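Local structure of heat-inducible transcription repressor HrcA (Thermotoga maritima, 1STZ) at residues V150-V155 and R189-L194; F193-R198 and E209-S214; G201-G206 and S222-T227. The protein probably binds DNA as a negative regulator of the class I heat shock operons grpE-dnaK-dnaJ and groELS, preventing their heat-shock induction. All blocks are in the same frame, centred on the assembly; numbering follows the deposited sequence.

Interaction 1 (V150-V155 and R189-L194); sequences VMLIPV and RQLNFL
Two hydrogen bonds join V150 to N192, coupling strand 149-154 to helix 184-195, which runs antiparallel beside it with the segment axes 8.0 Å apart. V150 N donates to N192 OD1 (2.9 Å), approaching at a tilt to the carbonyl plane of the amide. N192 ND2 returns a bond to V150 O (2.8 Å), lying in that carbonyl's plane on a lone pair. ND2 also donates to E188 O one helical turn earlier, so three bonds fix the amide's rotation. A carboxylate oxygen of E188 takes the next outward amide, L152 N.

The apolar part centres on L191. V150 CG1, set anti to the backbone N (chi1 179°), meets L191 CB at 3.9 Å. L152 and L191 cross at about a right angle, with L152 CD1 tightly against L191 CD1 (3.4 Å). F216 and L217 of helix 215-224 continue this cluster, while M151 and I153 pack on V155 and I153 of the second subunit.

Because V150 lies on a strand that is outermost in its sheet within the chain, the amide of N192 serves both its backbone N-H and its carbonyl as a neighbouring strand would, satisfying buried polar atoms at the sheet edge.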
ATOM      1  N   VAL A 150       4.254  18.234  28.621  1.00 17.49           N
ATOM      2  CA  VAL A 150       4.698  19.161  27.585  1.00 17.63           C
ATOM      3  C   VAL A 150       6.190  18.971  27.366  1.00 18.09           C
ATOM      4  O   VAL A 150       6.969  19.097  28.298  1.00 18.41           O
ATOM      5  CB  VAL A 150       4.442  20.620  27.973  1.00 17.07           C
ATOM      6  CG1 VAL A 150       4.929  21.570  26.878  1.00 16.22           C
ATOM      7  CG2 VAL A 150       2.969  20.840  28.266  1.00 17.79           C
ATOM      8  N   MET A 151       6.576  18.681  26.135  1.00 18.87           N
ATOM      9  CA  MET A 151       7.973  18.456  25.788  1.00 20.10           C
ATOM     10  C   MET A 151       8.505  19.617  24.950  1.00 19.76           C
ATOM     11  O   MET A 151       7.861  20.031  23.983  1.00 19.06           O
ATOM     12  CB  MET A 151       8.119  17.151  25.000  1.00 20.70           C
ATOM     13  CG  MET A 151       7.726  15.884  25.760  1.00 23.69           C
ATOM     14  SD  MET A 151       6.205  15.163  25.124  1.00 31.16           S
ATOM     15  CE  MET A 151       5.101  15.948  25.967  1.00 29.09           C
ATOM     16  N   LEU A 152       9.649  20.159  25.364  1.00 19.71           N
ATOM     17  CA  LEU A 152      10.463  21.073  24.562  1.00 20.10           C
ATOM     18  C   LEU A 152      11.860  20.491  24.372  1.00 20.42           C
ATOM     19  O   LEU A 152      12.695  20.637  25.246  1.00 20.52           O
ATOM     20  CB  LEU A 152      10.629  22.406  25.269  1.00 19.84           C
ATOM     21  CG  LEU A 152       9.484  23.391  25.413  1.00 20.60           C
ATOM     22  CD1 LEU A 152      10.040  24.645  26.053  1.00 20.85           C
ATOM     23  CD2 LEU A 152       8.827  23.732  24.093  1.00 22.18           C
ATOM     24  N   ILE A 153      12.122  19.861  23.231  1.00 21.13           N
ATOM     25  CA  ILE A 153      13.400  19.164  22.988  1.00 21.79           C
ATOM     26  C   ILE A 153      14.369  19.938  22.077  1.00 21.91           C
ATOM     27  O   ILE A 153      14.135  20.042  20.890  1.00 21.73           O
ATOM     28  CB  ILE A 153      13.093  17.793  22.355  1.00 21.93           C
ATOM     29  CG1 ILE A 153      12.250  16.945  23.316  1.00 22.44           C
ATOM     30  CG2 ILE A 153      14.371  17.068  21.989  1.00 22.64           C
ATOM     31  CD1 ILE A 153      10.839  16.857  22.927  1.00 23.09           C
ATOM     32  N   PRO A 154      15.464  20.471  22.600  1.00 22.66           N
ATOM     33  CA  PRO A 154      16.456  21.110  21.724  1.00 23.46           C
ATOM     34  C   PRO A 154      17.198  20.084  20.852  1.00 24.00           C
ATOM     35  O   PRO A 154      17.923  19.260  21.401  1.00 24.13           O
ATOM     36  CB  PRO A 154      17.432  21.798  22.699  1.00 23.20           C
ATOM     37  CG  PRO A 154      16.895  21.561  24.078  1.00 22.85           C
ATOM     38  CD  PRO A 154      15.852  20.520  24.018  1.00 22.73           C
ATOM     39  N   VAL A 155      17.003  20.127  19.534  1.00 24.60           N
ATOM     40  CA  VAL A 155      17.737  19.245  18.620  1.00 24.93           C
ATOM     41  C   VAL A 155      19.045  19.867  18.148  1.00 25.32           C
ATOM     42  O   VAL A 155      19.982  19.143  17.841  1.00 26.01           O
ATOM     43  CB  VAL A 155      16.892  18.779  17.415  1.00 25.29           C
ATOM     44  CG1 VAL A 155      15.703  17.966  17.892  1.00 25.54           C
ATOM     45  CG2 VAL A 155      16.430  19.944  16.537  1.00 25.28           C
ATOM     46  N   ARG A 189       9.814  23.171  32.341  1.00 15.77           N
ATOM     47  CA  ARG A 189       9.260  23.031  33.672  1.00 16.05           C
ATOM     48  C   ARG A 189       8.084  23.974  33.832  1.00 15.87           C
ATOM     49  O   ARG A 189       7.013  23.550  34.243  1.00 15.15           O
ATOM     50  CB  ARG A 189      10.301  23.299  34.747  1.00 16.22           C
ATOM     51  CG  ARG A 189      11.241  22.144  34.972  1.00 17.11           C
ATOM     52  CD  ARG A 189      12.425  22.534  35.814  1.00 18.40           C
ATOM     53  NE  ARG A 189      13.427  21.481  35.876  1.00 18.55           N
ATOM     54  CZ  ARG A 189      14.732  21.687  35.979  1.00 19.73           C
ATOM     55  NH1 ARG A 189      15.238  22.917  36.052  1.00 20.50           N
ATOM     56  NH2 ARG A 189      15.549  20.648  36.020  1.00 21.29           N
ATOM     57  N   GLN A 190       8.296  25.242  33.490  1.00 16.35           N
ATOM     58  CA  GLN A 190       7.244  26.260  33.547  1.00 16.79           C
ATOM     59  C   GLN A 190       6.006  25.815  32.785  1.00 16.85           C
ATOM     60  O   GLN A 190       4.899  25.883  33.315  1.00 16.85           O
ATOM     61  CB  GLN A 190       7.743  27.592  32.977  1.00 17.06           C
ATOM     62  CG  GLN A 190       6.789  28.747  33.205  1.00 19.10           C
ATOM     63  CD  GLN A 190       7.323  30.076  32.704  1.00 21.03           C
ATOM     64  OE1 GLN A 190       7.835  30.171  31.587  1.00 23.38           O
ATOM     65  NE2 GLN A 190       7.177  31.109  33.515  1.00 22.55           N
ATOM     66  N   LEU A 191       6.196  25.358  31.549  1.00 16.63           N
ATOM     67  CA  LEU A 191       5.084  24.915  30.716  1.00 16.93           C
ATOM     68  C   LEU A 191       4.316  23.752  31.365  1.00 16.61           C
ATOM     69  O   LEU A 191       3.088  23.731  31.348  1.00 15.77           O
ATOM     70  CB  LEU A 191       5.581  24.504  29.317  1.00 17.22           C
ATOM     71  CG  LEU A 191       6.116  25.636  28.430  1.00 18.18           C
ATOM     72  CD1 LEU A 191       6.826  25.067  27.208  1.00 18.77           C
ATOM     73  CD2 LEU A 191       4.996  26.547  28.007  1.00 19.27           C
ATOM     74  N   ASN A 192       5.043  22.804  31.952  1.00 16.40           N
ATOM     75  CA  ASN A 192       4.421  21.654  32.613  1.00 16.71           C
ATOM     76  C   ASN A 192       3.634  22.015  33.886  1.00 17.44           C
ATOM     77  O   ASN A 192       2.581  21.439  34.148  1.00 17.16           O
ATOM     78  CB  ASN A 192       5.457  20.560  32.897  1.00 16.08           C
ATOM     79  CG  ASN A 192       5.631  19.622  31.717  1.00 14.79           C
ATOM     80  OD1 ASN A 192       4.725  18.862  31.397  1.00 11.73           O
ATOM     81  ND2 ASN A 192       6.777  19.699  31.042  1.00 11.46           N
ATOM     82  N   PHE A 193       4.130  22.982  34.652  1.00 18.23           N
ATOM     83  CA  PHE A 193       3.410  23.488  35.820  1.00 19.25           C
ATOM     84  C   PHE A 193       2.082  24.093  35.415  1.00 19.61           C
ATOM     85  O   PHE A 193       1.078  23.871  36.075  1.00 19.98           O
ATOM     86  CB  PHE A 193       4.220  24.568  36.541  1.00 19.42           C
ATOM     87  CG  PHE A 193       5.482  24.072  37.180  1.00 21.37           C
ATOM     88  CD1 PHE A 193       6.483  24.974  37.544  1.00 21.76           C
ATOM     89  CD2 PHE A 193       5.687  22.709  37.427  1.00 23.49           C
ATOM     90  CE1 PHE A 193       7.649  24.531  38.132  1.00 22.83           C
ATOM     91  CE2 PHE A 193       6.856  22.267  38.028  1.00 23.74           C
ATOM     92  CZ  PHE A 193       7.831  23.176  38.383  1.00 23.52           C
ATOM     93  N   LEU A 194       2.094  24.848  34.318  1.00 20.21           N
ATOM     94  CA  LEU A 194       0.927  25.591  33.839  1.00 20.43           C
ATOM     95  C   LEU A 194      -0.100  24.744  33.115  1.00 20.62           C
ATOM     96  O   LEU A 194      -1.296  25.033  33.170  1.00 20.99           O
ATOM     97  CB  LEU A 194       1.377  26.690  32.878  1.00 20.43           C
ATOM     98  CG  LEU A 194       2.211  27.812  33.492  1.00 20.52           C
ATOM     99  CD1 LEU A 194       2.795  28.695  32.402  1.00 20.40           C
ATOM    100  CD2 LEU A 194       1.367  28.638  34.470  1.00 21.16           C
TER

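Interaction 2 (F193-R198 and E209-S214)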
ATOM      1  N   PHE A 193       4.130  22.982  34.652  1.00 18.23           N
ATOM      2  CA  PHE A 193       3.410  23.488  35.820  1.00 19.25           C
ATOM      3  C   PHE A 193       2.082  24.093  35.415  1.00 19.61           C
ATOM      4  O   PHE A 193       1.078  23.871  36.075  1.00 19.98           O
ATOM      5  CB  PHE A 193       4.220  24.568  36.541  1.00 19.42           C
ATOM      6  CG  PHE A 193       5.482  24.072  37.180  1.00 21.37           C
ATOM      7  CD1 PHE A 193       6.483  24.974  37.544  1.00 21.76           C
ATOM      8  CD2 PHE A 193       5.687  22.709  37.427  1.00 23.49           C
ATOM      9  CE1 PHE A 193       7.649  24.531  38.132  1.00 22.83           C
ATOM     10  CE2 PHE A 193       6.856  22.267  38.028  1.00 23.74           C
ATOM     11  CZ  PHE A 193       7.831  23.176  38.383  1.00 23.52           C
ATOM     12  N   LEU A 194       2.094  24.848  34.318  1.00 20.21           N
ATOM     13  CA  LEU A 194       0.927  25.591  33.839  1.00 20.43           C
ATOM     14  C   LEU A 194      -0.100  24.744  33.115  1.00 20.62           C
ATOM     15  O   LEU A 194      -1.296  25.033  33.170  1.00 20.99           O
ATOM     16  CB  LEU A 194       1.377  26.690  32.878  1.00 20.43           C
ATOM     17  CG  LEU A 194       2.211  27.812  33.492  1.00 20.52           C
ATOM     18  CD1 LEU A 194       2.795  28.695  32.402  1.00 20.40           C
ATOM     19  CD2 LEU A 194       1.367  28.638  34.470  1.00 21.16           C
ATOM     20  N   LEU A 195       0.362  23.711  32.417  1.00 20.75           N
ATOM     21  CA  LEU A 195      -0.463  23.018  31.439  1.00 20.55           C
ATOM     22  C   LEU A 195      -0.829  21.589  31.780  1.00 20.55           C
ATOM     23  O   LEU A 195      -1.836  21.086  31.297  1.00 20.44           O
ATOM     24  CB  LEU A 195       0.242  23.037  30.087  1.00 20.90           C
ATOM     25  CG  LEU A 195       0.337  24.408  29.429  1.00 21.29           C
ATOM     26  CD1 LEU A 195       1.092  24.277  28.144  1.00 22.80           C
ATOM     27  CD2 LEU A 195      -1.045  24.985  29.174  1.00 21.71           C
ATOM     28  N   ARG A 196       0.007  20.924  32.567  1.00 20.75           N
ATOM     29  CA  ARG A 196      -0.198  19.530  32.943  1.00 21.15           C
ATOM     30  C   ARG A 196      -1.434  19.382  33.820  1.00 21.17           C
ATOM     31  O   ARG A 196      -1.555  20.066  34.820  1.00 21.45           O
ATOM     32  CB  ARG A 196       1.034  19.050  33.711  1.00 21.45           C
ATOM     33  CG  ARG A 196       1.075  17.594  34.057  1.00 22.45           C
ATOM     34  CD  ARG A 196       2.392  17.205  34.719  1.00 23.98           C
ATOM     35  NE  ARG A 196       3.357  16.662  33.759  1.00 25.99           N
ATOM     36  CZ  ARG A 196       4.611  16.336  34.064  1.00 27.70           C
ATOM     37  NH1 ARG A 196       5.077  16.504  35.300  1.00 26.01           N
ATOM     38  NH2 ARG A 196       5.403  15.829  33.126  1.00 29.37           N
ATOM     39  N   GLY A 197      -2.348  18.495  33.448  1.00 21.38           N
ATOM     40  CA  GLY A 197      -3.608  18.357  34.167  1.00 21.59           C
ATOM     41  C   GLY A 197      -4.729  19.221  33.605  1.00 21.36           C
ATOM     42  O   GLY A 197      -5.899  19.001  33.908  1.00 22.26           O
ATOM     43  N   ARG A 198      -4.374  20.196  32.774  1.00 20.59           N
ATOM     44  CA  ARG A 198      -5.348  21.057  32.113  1.00 19.69           C
ATOM     45  C   ARG A 198      -5.672  20.457  30.770  1.00 19.19           C
ATOM     46  O   ARG A 198      -4.868  19.714  30.222  1.00 19.60           O
ATOM     47  CB  ARG A 198      -4.770  22.452  31.953  1.00 19.37           C
ATOM     48  CG  ARG A 198      -4.125  22.931  33.226  1.00 20.56           C
ATOM     49  CD  ARG A 198      -4.607  24.235  33.756  1.00 21.59           C
ATOM     50  NE  ARG A 198      -6.058  24.404  33.768  1.00 21.39           N
ATOM     51  CZ  ARG A 198      -6.647  25.447  34.334  1.00 21.71           C
ATOM     52  NH1 ARG A 198      -5.914  26.366  34.944  1.00 22.22           N
ATOM     53  NH2 ARG A 198      -7.965  25.573  34.312  1.00 21.56           N
ATOM     54  N   GLU A 209      -4.543  32.157  31.597  1.00 23.98           N
ATOM     55  CA  GLU A 209      -4.161  33.554  31.366  1.00 24.36           C
ATOM     56  C   GLU A 209      -2.640  33.764  31.405  1.00 24.41           C
ATOM     57  O   GLU A 209      -2.111  34.617  30.692  1.00 24.53           O
ATOM     58  CB  GLU A 209      -4.865  34.486  32.385  1.00 24.45           C
ATOM     59  CG  GLU A 209      -6.398  34.459  32.328  1.00 25.52           C
ATOM     60  CD  GLU A 209      -7.077  35.663  32.992  1.00 26.87           C
ATOM     61  OE1 GLU A 209      -8.320  35.796  32.873  1.00 27.91           O
ATOM     62  OE2 GLU A 209      -6.389  36.483  33.633  1.00 28.64           O
ATOM     63  N   SER A 210      -1.940  32.972  32.213  1.00 24.46           N
ATOM     64  CA  SER A 210      -0.488  33.103  32.351  1.00 24.69           C
ATOM     65  C   SER A 210       0.323  32.759  31.089  1.00 24.83           C
ATOM     66  O   SER A 210       1.521  33.018  31.051  1.00 24.79           O
ATOM     67  CB  SER A 210       0.007  32.258  33.528  1.00 24.57           C
ATOM     68  OG  SER A 210      -0.401  30.914  33.373  1.00 26.06           O
ATOM     69  N   LEU A 211      -0.306  32.179  30.062  1.00 25.22           N
ATOM     70  CA  LEU A 211       0.405  31.898  28.806  1.00 25.40           C
ATOM     71  C   LEU A 211       0.800  33.152  27.987  1.00 25.75           C
ATOM     72  O   LEU A 211       1.667  33.067  27.115  1.00 25.82           O
ATOM     73  CB  LEU A 211      -0.387  30.919  27.926  1.00 25.37           C
ATOM     74  CG  LEU A 211      -0.371  29.436  28.320  1.00 24.98           C
ATOM     75  CD1 LEU A 211      -1.060  28.607  27.252  1.00 25.14           C
ATOM     76  CD2 LEU A 211       1.036  28.914  28.563  1.00 25.15           C
ATOM     77  N   LYS A 212       0.198  34.310  28.269  1.00 26.05           N
ATOM     78  CA  LYS A 212       0.517  35.540  27.526  1.00 25.84           C
ATOM     79  C   LYS A 212       1.619  36.394  28.182  1.00 25.85           C
ATOM     80  O   LYS A 212       1.926  37.485  27.700  1.00 25.77           O
ATOM     81  CB  LYS A 212      -0.754  36.369  27.294  1.00 25.79           C
ATOM     82  CG  LYS A 212      -1.576  35.900  26.105  1.00 25.38           C
ATOM     83  CD  LYS A 212      -2.627  36.920  25.668  1.00 25.03           C
ATOM     84  CE  LYS A 212      -3.234  36.551  24.301  1.00 24.95           C
ATOM     85  NZ  LYS A 212      -3.763  35.149  24.216  1.00 24.03           N
ATOM     86  N   GLY A 213       2.239  35.877  29.245  1.00 25.86           N
ATOM     87  CA  GLY A 213       3.232  36.614  30.016  1.00 25.75           C
ATOM     88  C   GLY A 213       4.596  36.790  29.363  1.00 25.76           C
ATOM     89  O   GLY A 213       5.400  37.591  29.833  1.00 25.71           O
ATOM     90  N   SER A 214       4.867  36.032  28.302  1.00 25.87           N
ATOM     91  CA  SER A 214       6.094  36.197  27.511  1.00 25.68           C
ATOM     92  C   SER A 214       5.856  35.827  26.036  1.00 25.32           C
ATOM     93  O   SER A 214       4.816  35.273  25.684  1.00 25.05           O
ATOM     94  CB  SER A 214       7.227  35.342  28.086  1.00 25.69           C
ATOM     95  OG  SER A 214       7.082  33.987  27.679  1.00 25.79           O
TER
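No aromatic ring, amide, carboxylate or guanidinium has a face or edge in the contact of L194 and L195 with S210 and L211, which is made by branched methyl groups and one hydroxyl. L194 points its CD2 at the hydroxyl of S210: CD2 lies 3.1 Å from S210 OG, a very close methyl-oxygen approach whose exact length is doubtful, while its CD1 reaches toward L211 CD2 at 4.2 Å. The hydroxyl is brought there by a chi1 of 55°, which puts OG between the backbone N and the carbonyl carbon of S210, on the side facing the helix.

Deeper in, L195 and L211 cross at about a right angle, the branch tip CD2 of L195 meeting CD1 of L211 at 4.1 Å. These pairs belong to the helical layer of the dimerisation domain, which is inserted in the GAF-like C-terminal domain, and they join the end of helix 184-195 to the 3-10 turn preceding helix 215-224. On the first side the helix stops at L195 and passes into a type II turn, closed by R198 N to L195 O (3.1 Å), with G197 at positive phi. On the second, the 3-10 turn has a weak bond from K212 N to E209 O, and S214 N-caps helix 215-224, its OG accepting a weak hydrogen bond from L217 N. Helix 215-224 covers the leucines, L217 touching both L194 and L211, and I224 touching L195. Toward the sheet, L195 rests on V150, whereas S210 lies at the exposed border of the contact.

Interaction 3 (G201-G206 and S222-T227); sequences GEVLMG and SLIGET
The backbones come close where L204, near the end of helix 200-205, faces G225, the residue at which the chain leaves helix 215-224; their CA atoms are 5.0 Å apart. Each segment holds the C-terminal end of a helix. The first closes in a Schellman motif: G206 has a phi of 89°, and its N donates to V203 O (3.1 Å) and, more weakly, to E202 O. At the second, G225 turns the chain out of the helix and E226 N makes a weak bond back to L223 O.

Side chains of both segments meet between these ends. L204 extends across, its CD2 methyl meeting main-chain atoms of G225, 3.5 Å from CA and 3.7 Å from the carbonyl O. The approach of L204 CD2 to G225 CA is tighter than usual van der Waals contact. On the buried side V203 and I224 cross at about a right angle. CG1 of V203 meets CG2 of I224 at 3.7 Å; each methyl is the branch opposite its own backbone N (chi1 180° in V203), which turns it toward the partner helix. The pair lies against L195 of helix 184-195, with I208 and I147 beside V203 and F162 of the sheet beneath I224, while L204 is exposed on the outer side of the contact.

Neighbouring helices packed through aliphatic methyls, with a glycine at each C-terminal end, make up this corner of the inserted dimerisation domain, whose helices pack on a three-stranded antiparallel sheet.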
ATOM      1  N   GLY A 201      -9.032  21.951  25.593  1.00 16.81           N
ATOM      2  CA  GLY A 201     -10.223  22.808  25.589  1.00 16.49           C
ATOM      3  C   GLY A 201     -10.084  24.023  26.487  1.00 16.17           C
ATOM      4  O   GLY A 201     -10.525  25.112  26.152  1.00 15.90           O
ATOM      5  N   GLU A 202      -9.445  23.849  27.632  1.00 16.16           N
ATOM      6  CA  GLU A 202      -9.181  24.971  28.519  1.00 16.31           C
ATOM      7  C   GLU A 202      -8.229  25.996  27.906  1.00 16.17           C
ATOM      8  O   GLU A 202      -8.439  27.202  28.068  1.00 14.48           O
ATOM      9  CB  GLU A 202      -8.643  24.475  29.856  1.00 16.47           C
ATOM     10  CG  GLU A 202      -9.720  23.822  30.705  1.00 18.28           C
ATOM     11  CD  GLU A 202      -9.206  23.381  32.063  1.00 20.12           C
ATOM     12  OE1 GLU A 202      -8.060  22.875  32.141  1.00 18.09           O
ATOM     13  OE2 GLU A 202      -9.955  23.537  33.051  1.00 21.11           O
ATOM     14  N   VAL A 203      -7.191  25.511  27.214  1.00 16.42           N
ATOM     15  CA  VAL A 203      -6.243  26.381  26.501  1.00 17.04           C
ATOM     16  C   VAL A 203      -6.951  27.167  25.373  1.00 17.69           C
ATOM     17  O   VAL A 203      -6.748  28.369  25.227  1.00 16.98           O
ATOM     18  CB  VAL A 203      -5.021  25.579  25.930  1.00 17.16           C
ATOM     19  CG1 VAL A 203      -4.064  26.509  25.195  1.00 17.64           C
ATOM     20  CG2 VAL A 203      -4.275  24.852  27.049  1.00 16.32           C
ATOM     21  N   LEU A 204      -7.787  26.482  24.595  1.00 18.92           N
ATOM     22  CA  LEU A 204      -8.502  27.102  23.464  1.00 20.32           C
ATOM     23  C   LEU A 204      -9.470  28.200  23.919  1.00 20.56           C
ATOM     24  O   LEU A 204      -9.657  29.194  23.231  1.00 20.43           O
ATOM     25  CB  LEU A 204      -9.293  26.057  22.687  1.00 20.34           C
ATOM     26  CG  LEU A 204      -8.488  25.102  21.809  1.00 23.03           C
ATOM     27  CD1 LEU A 204      -9.317  23.853  21.466  1.00 23.62           C
ATOM     28  CD2 LEU A 204      -8.057  25.805  20.529  1.00 25.26           C
ATOM     29  N   MET A 205     -10.070  27.989  25.084  1.00 21.05           N
ATOM     30  CA  MET A 205     -11.029  28.908  25.674  1.00 21.78           C
ATOM     31  C   MET A 205     -10.354  30.141  26.297  1.00 21.32           C
ATOM     32  O   MET A 205     -11.008  31.148  26.544  1.00 21.66           O
ATOM     33  CB  MET A 205     -11.848  28.152  26.724  1.00 22.24           C
ATOM     34  CG  MET A 205     -13.216  28.711  26.980  1.00 24.11           C
ATOM     35  SD  MET A 205     -14.051  27.788  28.281  1.00 27.51           S
ATOM     36  CE  MET A 205     -14.192  26.232  27.516  1.00 25.52           C
ATOM     37  N   GLY A 206      -9.052  30.065  26.537  1.00 20.93           N
ATOM     38  CA  GLY A 206      -8.293  31.179  27.086  1.00 20.97           C
ATOM     39  C   GLY A 206      -8.245  31.221  28.607  1.00 20.98           C
ATOM     40  O   GLY A 206      -7.973  32.269  29.183  1.00 21.09           O
ATOM     41  N   SER A 222      -0.509  29.556  20.838  1.00 24.38           N
ATOM     42  CA  SER A 222      -1.020  29.489  19.461  1.00 24.67           C
ATOM     43  C   SER A 222      -0.822  28.113  18.815  1.00 24.69           C
ATOM     44  O   SER A 222      -1.621  27.716  17.962  1.00 24.63           O
ATOM     45  CB  SER A 222      -0.399  30.585  18.586  1.00 24.94           C
ATOM     46  OG  SER A 222       0.996  30.399  18.413  1.00 25.65           O
ATOM     47  N   LEU A 223       0.221  27.381  19.219  1.00 24.55           N
ATOM     48  CA  LEU A 223       0.469  26.041  18.676  1.00 24.94           C
ATOM     49  C   LEU A 223      -0.527  25.021  19.220  1.00 25.27           C
ATOM     50  O   LEU A 223      -1.048  24.209  18.470  1.00 24.83           O
ATOM     51  CB  LEU A 223       1.899  25.568  18.961  1.00 25.08           C
ATOM     52  CG  LEU A 223       3.011  26.356  18.265  1.00 25.74           C
ATOM     53  CD1 LEU A 223       4.370  25.852  18.734  1.00 26.70           C
ATOM     54  CD2 LEU A 223       2.873  26.262  16.738  1.00 25.68           C
ATOM     55  N   ILE A 224      -0.781  25.072  20.523  1.00 26.16           N
ATOM     56  CA  ILE A 224      -1.777  24.214  21.159  1.00 27.14           C
ATOM     57  C   ILE A 224      -3.168  24.620  20.699  1.00 28.39           C
ATOM     58  O   ILE A 224      -3.994  23.773  20.334  1.00 28.62           O
ATOM     59  CB  ILE A 224      -1.683  24.311  22.696  1.00 26.96           C
ATOM     60  CG1 ILE A 224      -0.368  23.703  23.177  1.00 27.08           C
ATOM     61  CG2 ILE A 224      -2.869  23.592  23.354  1.00 27.24           C
ATOM     62  CD1 ILE A 224       0.030  24.117  24.545  1.00 28.22           C
ATOM     63  N   GLY A 225      -3.412  25.928  20.715  1.00 29.66           N
ATOM     64  CA  GLY A 225      -4.680  26.491  20.297  1.00 30.65           C
ATOM     65  C   GLY A 225      -4.768  26.726  18.798  1.00 31.52           C
ATOM     66  O   GLY A 225      -5.558  27.558  18.358  1.00 31.80           O
ATOM     67  N   GLU A 226      -3.970  25.997  18.012  1.00 32.57           N
ATOM     68  CA  GLU A 226      -4.022  26.096  16.555  1.00 33.20           C
ATOM     69  C   GLU A 226      -5.449  25.786  16.117  1.00 32.95           C
ATOM     70  O   GLU A 226      -6.060  24.845  16.621  1.00 33.07           O
ATOM     71  CB  GLU A 226      -3.011  25.134  15.890  1.00 33.81           C
ATOM     72  CG  GLU A 226      -3.315  23.636  16.050  1.00 36.36           C
ATOM     73  CD  GLU A 226      -2.143  22.708  15.680  1.00 40.49           C
ATOM     74  OE1 GLU A 226      -0.972  23.172  15.675  1.00 43.49           O
ATOM     75  OE2 GLU A 226      -2.381  21.494  15.415  1.00 41.06           O
ATOM     76  N   THR A 227      -5.990  26.600  15.215  1.00 32.76           N
ATOM     77  CA  THR A 227      -7.286  26.307  14.619  1.00 32.27           C
ATOM     78  C   THR A 227      -7.276  24.929  13.958  1.00 32.69           C
ATOM     79  O   THR A 227      -6.578  24.716  12.953  1.00 33.38           O
ATOM     80  CB  THR A 227      -7.669  27.371  13.585  1.00 32.24           C
ATOM     81  OG1 THR A 227      -8.069  28.580  14.256  1.00 30.87           O
ATOM     82  CG2 THR A 227      -8.901  26.919  12.773  1.00 30.99           C
TER

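The apolar parts of the three contacts adjoin through L195. Interactions 1 and 2 share F193 and L194 on helix 184-195, their centres 11 Å apart, and V150 CG2 touches L195 CD1 at 3.9 Å. Interactions 2 and 3, also with centres 11 Å apart, interleave along the chain and meet where L195 CD1 packs on I224 CD1 (3.8 Å) and L195 CD2 on V203 CG2 (3.9 Å). Interactions 1 and 3 do not touch; their nearest atoms are about 6 Å apart and their centres 16 Å. The segments of interactions 1 and 3 also touch the second subunit, the latter through L223 on L113 of that subunit, whereas no other chain of the assembly reaches those of interaction 2.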